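Local coordinates for protein collectin placenta 1 (Mus musculus, PDB 2OX9) that binds the leukocyte surface glycan Lewis(x) through the calcium-dependent carbohydrate-recognition domain of a scavenger receptor C-type lectin, at residues A[92-97]-A[115-120]. Numbering follows the deposited sequence.
Sequences QPDNWG and WNDFQC. With CA (calcium ion), chain J; CA (calcium ion), chain I; GAL (beta-D-galactopyranose), chain E; FUC (alpha-L-fucopyranose), chain B.
Asp-117 and Asp-94 approach the same calcium ion from facing segments, Asp-117 through OD1 at 2.1 Å and Asp-94 through OD1 at 2.5 Å. Their carboxylates are turned 55° against each other; OD1 of Asp-94 and OD1 of Asp-117 lie 3.1 Å apart without a hydrogen bond, and the shared calcium probably offsets their repulsion. Asp-117 binds twice: with CG set between its backbone N and carbonyl carbon (chi1 54°), the side chain folds back beside its own carbonyl, whose O is a second ligand. The amide of Gln-92 and OD1 of Asn-116 join from the two segments, and Glu-104 completes the protein shell.

Backbone amides of the loop also bind the Asp-117 carboxylate, tying the loop to strand 115-118. Asn-95 N donates to the syn lone pair of Asp-117 OD2 over 2.7 Å, while the weak bond from Asp-94 N reaches the metal-bound OD1. Pro-93, after a cis peptide bond, lays its CB against the same carboxylate, 3.4 Å from Asp-117 OD2. A water bound to a second calcium also donates to OD2; Asn-95 OD1 binds that ion directly, linking the two metal sites. Farther along, another water donates to both Trp-96 O and Gln-119 OE1.

Galactose enters the first calcium's shell through O3, at 2.3 Å from the ion, and O4. Asn-116 ND2 donates to galactose O3 over 3.1 Å; this nitrogen also lies over the face of the Phe-118 ring. Galactose O6 sits 3.7 Å above one face of Trp-96, whose indole flanks the sugar, and Lys-89 is hydrogen-bonded to the fucose.

The QPD and WND sequences are those of a galactose-type C-type lectin site. Sharing Asp-117 between metal and loop amides implies that calcium binding, loop shape and sugar recognition are probably coupled.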
ATOM      1  N   GLN A  92      13.605   4.447   7.103  1.00 21.89           N
ATOM      2  CA  GLN A  92      12.432   3.590   7.253  1.00 19.45           C
ATOM      3  C   GLN A  92      12.738   2.219   6.660  1.00 19.13           C
ATOM      4  O   GLN A  92      13.573   2.105   5.766  1.00 17.17           O
ATOM      5  CB  GLN A  92      11.236   4.201   6.524  1.00 18.74           C
ATOM      6  CG  GLN A  92      10.816   5.533   7.077  1.00 17.76           C
ATOM      7  CD  GLN A  92      10.675   5.498   8.582  1.00 21.75           C
ATOM      8  OE1 GLN A  92       9.885   4.724   9.121  1.00 19.86           O
ATOM      9  NE2 GLN A  92      11.446   6.336   9.270  1.00 20.37           N
ATOM     10  N   PRO A  93      12.079   1.153   7.158  1.00 19.74           N
ATOM     11  CA  PRO A  93      11.075   1.122   8.230  1.00 20.45           C
ATOM     12  C   PRO A  93      11.734   1.239   9.600  1.00 20.43           C
ATOM     13  O   PRO A  93      12.795   0.669   9.827  1.00 22.17           O
ATOM     14  CB  PRO A  93      10.386  -0.227   8.020  1.00 20.21           C
ATOM     15  CG  PRO A  93      11.481  -1.078   7.446  1.00 20.47           C
ATOM     16  CD  PRO A  93      12.159  -0.154   6.473  1.00 19.76           C
ATOM     17  N   ASP A  94      11.112   1.978  10.513  1.00 19.78           N
ATOM     18  CA  ASP A  94      11.710   2.157  11.830  1.00 19.98           C
ATOM     19  C   ASP A  94      10.972   1.468  12.976  1.00 19.63           C
ATOM     20  O   ASP A  94      11.443   1.489  14.113  1.00 18.69           O
ATOM     21  CB  ASP A  94      11.861   3.653  12.133  1.00 20.56           C
ATOM     22  CG  ASP A  94      10.532   4.386  12.158  1.00 22.27           C
ATOM     23  OD1 ASP A  94       9.499   3.771  11.821  1.00 21.69           O
ATOM     24  OD2 ASP A  94      10.522   5.586  12.516  1.00 23.55           O
ATOM     25  N   ASN A  95       9.823   0.866  12.675  1.00 18.01           N
ATOM     26  CA  ASN A  95       9.020   0.156  13.676  1.00 19.82           C
ATOM     27  C   ASN A  95       8.827   1.010  14.934  1.00 21.45           C
ATOM     28  O   ASN A  95       8.942   0.525  16.057  1.00 22.70           O
ATOM     29  CB  ASN A  95       9.707  -1.168  14.037  1.00 19.35           C
ATOM     30  CG  ASN A  95       8.724  -2.239  14.482  1.00 19.31           C
ATOM     31  OD1 ASN A  95       7.695  -2.465  13.838  1.00 21.16           O
ATOM     32  ND2 ASN A  95       9.046  -2.918  15.577  1.00 19.94           N
ATOM     33  N   TRP A  96       8.526   2.285  14.726  1.00 22.27           N
ATOM     34  CA  TRP A  96       8.338   3.238  15.815  1.00 24.43           C
ATOM     35  C   TRP A  96       7.354   2.732  16.865  1.00 24.20           C
ATOM     36  O   TRP A  96       6.289   2.208  16.532  1.00 22.00           O
ATOM     37  CB  TRP A  96       7.843   4.563  15.234  1.00 25.93           C
ATOM     38  CG  TRP A  96       8.107   5.757  16.088  1.00 27.93           C
ATOM     39  CD1 TRP A  96       7.179   6.546  16.701  1.00 29.32           C
ATOM     40  CD2 TRP A  96       9.385   6.335  16.382  1.00 29.43           C
ATOM     41  NE1 TRP A  96       7.799   7.585  17.358  1.00 30.17           N
ATOM     42  CE2 TRP A  96       9.154   7.479  17.177  1.00 31.29           C
ATOM     43  CE3 TRP A  96      10.705   5.998  16.049  1.00 30.72           C
ATOM     44  CZ2 TRP A  96      10.194   8.292  17.647  1.00 31.64           C
ATOM     45  CZ3 TRP A  96      11.742   6.806  16.517  1.00 33.57           C
ATOM     46  CH2 TRP A  96      11.477   7.942  17.308  1.00 32.65           C
ATOM     47  N   GLY A  97       7.728   2.879  18.134  1.00 26.46           N
ATOM     48  CA  GLY A  97       6.866   2.460  19.226  1.00 27.27           C
ATOM     49  C   GLY A  97       6.865   0.986  19.595  1.00 29.92           C
ATOM     50  O   GLY A  97       5.999   0.537  20.351  1.00 30.16           O
ATOM     51  N   TRP A 115       8.064   4.982   0.729  1.00 10.85           N
ATOM     52  CA  TRP A 115       7.331   4.127   1.657  1.00 10.36           C
ATOM     53  C   TRP A 115       7.711   4.362   3.105  1.00  8.68           C
ATOM     54  O   TRP A 115       8.844   4.727   3.434  1.00  7.91           O
ATOM     55  CB  TRP A 115       7.552   2.648   1.331  1.00 10.62           C
ATOM     56  CG  TRP A 115       7.273   2.252  -0.098  1.00 13.58           C
ATOM     57  CD1 TRP A 115       6.769   3.041  -1.092  1.00 11.92           C
ATOM     58  CD2 TRP A 115       7.499   0.965  -0.683  1.00 12.69           C
ATOM     59  NE1 TRP A 115       6.668   2.327  -2.257  1.00 14.51           N
ATOM     60  CE2 TRP A 115       7.109   1.048  -2.036  1.00 13.96           C
ATOM     61  CE3 TRP A 115       7.996  -0.253  -0.194  1.00 14.15           C
ATOM     62  CZ2 TRP A 115       7.200  -0.039  -2.910  1.00 13.02           C
ATOM     63  CZ3 TRP A 115       8.087  -1.334  -1.061  1.00 13.61           C
ATOM     64  CH2 TRP A 115       7.689  -1.218  -2.408  1.00 15.22           C
ATOM     65  N   ASN A 116       6.736   4.153   3.970  1.00 12.76           N
ATOM     66  CA  ASN A 116       6.923   4.300   5.395  1.00 12.08           C
ATOM     67  C   ASN A 116       6.076   3.253   6.095  1.00 13.37           C
ATOM     68  O   ASN A 116       5.021   2.871   5.592  1.00 13.27           O
ATOM     69  CB  ASN A 116       6.490   5.679   5.856  1.00 14.22           C
ATOM     70  CG  ASN A 116       6.405   5.774   7.357  1.00 14.91           C
ATOM     71  OD1 ASN A 116       7.360   5.441   8.059  1.00 16.40           O
ATOM     72  ND2 ASN A 116       5.265   6.227   7.862  1.00 15.55           N
ATOM     73  N   ASP A 117       6.541   2.779   7.246  1.00 11.00           N
ATOM     74  CA  ASP A 117       5.782   1.800   8.001  1.00 14.14           C
ATOM     75  C   ASP A 117       4.950   2.551   9.034  1.00 14.62           C
ATOM     76  O   ASP A 117       5.451   3.462   9.701  1.00 15.01           O
ATOM     77  CB  ASP A 117       6.728   0.776   8.658  1.00 15.09           C
ATOM     78  CG  ASP A 117       7.819   1.424   9.509  1.00 17.74           C
ATOM     79  OD1 ASP A 117       8.211   2.575   9.231  1.00 15.95           O
ATOM     80  OD2 ASP A 117       8.304   0.761  10.454  1.00 15.74           O
ATOM     81  N   PHE A 118       3.668   2.204   9.122  1.00 13.43           N
ATOM     82  CA  PHE A 118       2.753   2.837  10.074  1.00 14.94           C
ATOM     83  C   PHE A 118       2.182   1.771  11.010  1.00 17.42           C
ATOM     84  O   PHE A 118       2.257   0.575  10.723  1.00 14.90           O
ATOM     85  CB  PHE A 118       1.533   3.462   9.385  1.00 16.17           C
ATOM     86  CG  PHE A 118       1.847   4.484   8.332  1.00 14.86           C
ATOM     87  CD1 PHE A 118       2.190   4.093   7.046  1.00 13.13           C
ATOM     88  CD2 PHE A 118       1.707   5.843   8.607  1.00 15.13           C
ATOM     89  CE1 PHE A 118       2.382   5.041   6.041  1.00 17.09           C
ATOM     90  CE2 PHE A 118       1.897   6.796   7.611  1.00 16.59           C
ATOM     91  CZ  PHE A 118       2.234   6.392   6.325  1.00 11.12           C
ATOM     92  N   GLN A 119       1.584   2.222  12.108  1.00 18.18           N
ATOM     93  CA  GLN A 119       0.936   1.320  13.046  1.00 21.70           C
ATOM     94  C   GLN A 119      -0.305   0.978  12.230  1.00 22.30           C
ATOM     95  O   GLN A 119      -0.880   1.851  11.587  1.00 22.82           O
ATOM     96  CB  GLN A 119       0.571   2.072  14.327  1.00 23.94           C
ATOM     97  CG  GLN A 119       0.419   1.193  15.560  1.00 31.54           C
ATOM     98  CD  GLN A 119       0.336   2.015  16.839  1.00 35.43           C
ATOM     99  OE1 GLN A 119       1.219   2.830  17.125  1.00 35.29           O
ATOM    100  NE2 GLN A 119      -0.728   1.808  17.612  1.00 36.54           N
ATOM    101  N   CYS A 120      -0.718  -0.281  12.222  1.00 23.26           N
ATOM    102  CA  CYS A 120      -1.856  -0.657  11.397  1.00 24.71           C
ATOM    103  C   CYS A 120      -3.208  -0.037  11.734  1.00 24.62           C
ATOM    104  O   CYS A 120      -4.161  -0.200  10.974  1.00 23.63           O
ATOM    105  CB  CYS A 120      -1.972  -2.175  11.348  1.00 27.07           C
ATOM    106  SG  CYS A 120      -0.456  -2.997  10.757  1.00 35.47           S
TER
HETATM  107 CA    CA J 802       7.718   4.376  10.193  1.00 18.12          CA
HETATM  108 CA    CA I 801       7.252  -3.821  11.836  1.00 16.82          CA
HETATM  109  C1  GAL E   3       6.364   9.529  11.367  1.00 26.75           C
HETATM  110  C2  GAL E   3       5.988   8.234  10.653  1.00 24.64           C
HETATM  111  C3  GAL E   3       6.205   7.031  11.574  1.00 24.05           C
HETATM  112  C4  GAL E   3       7.620   7.042  12.162  1.00 23.48           C
HETATM  113  C5  GAL E   3       7.931   8.408  12.793  1.00 23.43           C
HETATM  114  C6  GAL E   3       9.368   8.512  13.268  1.00 24.09           C
HETATM  115  O2  GAL E   3       4.625   8.289  10.265  1.00 25.60           O
HETATM  116  O3  GAL E   3       6.017   5.839  10.831  1.00 21.26           O
HETATM  117  O4  GAL E   3       8.561   6.758  11.141  1.00 18.62           O
HETATM  118  O5  GAL E   3       7.724   9.464  11.828  1.00 25.84           O
HETATM  119  O6  GAL E   3       9.545   9.631  14.126  1.00 23.64           O
HETATM  120  C1  FUC B   2       9.268  12.290   9.274  1.00 29.28           C
HETATM  121  C2  FUC B   2      10.764  12.203   9.600  1.00 27.56           C
HETATM  122  C3  FUC B   2      11.098  10.836  10.189  1.00 28.37           C
HETATM  123  C4  FUC B   2      10.629   9.730   9.246  1.00 27.15           C
HETATM  124  C5  FUC B   2       9.131   9.885   8.974  1.00 27.43           C
HETATM  125  C6  FUC B   2       8.617   8.861   7.971  1.00 28.37           C
HETATM  126  O2  FUC B   2      11.111  13.214  10.536  1.00 29.79           O
HETATM  127  O3  FUC B   2      12.497  10.735  10.401  1.00 25.54           O
HETATM  128  O4  FUC B   2      11.346   9.807   8.024  1.00 27.53           O
HETATM  129  O5  FUC B   2       8.861  11.199   8.431  1.00 28.38           O
HETATM  130  O   HOH W   1       3.702   2.903  16.594  1.00 21.49           O
HETATM  131  O   HOH W   2       8.817  -1.811  11.143  1.00 18.06           O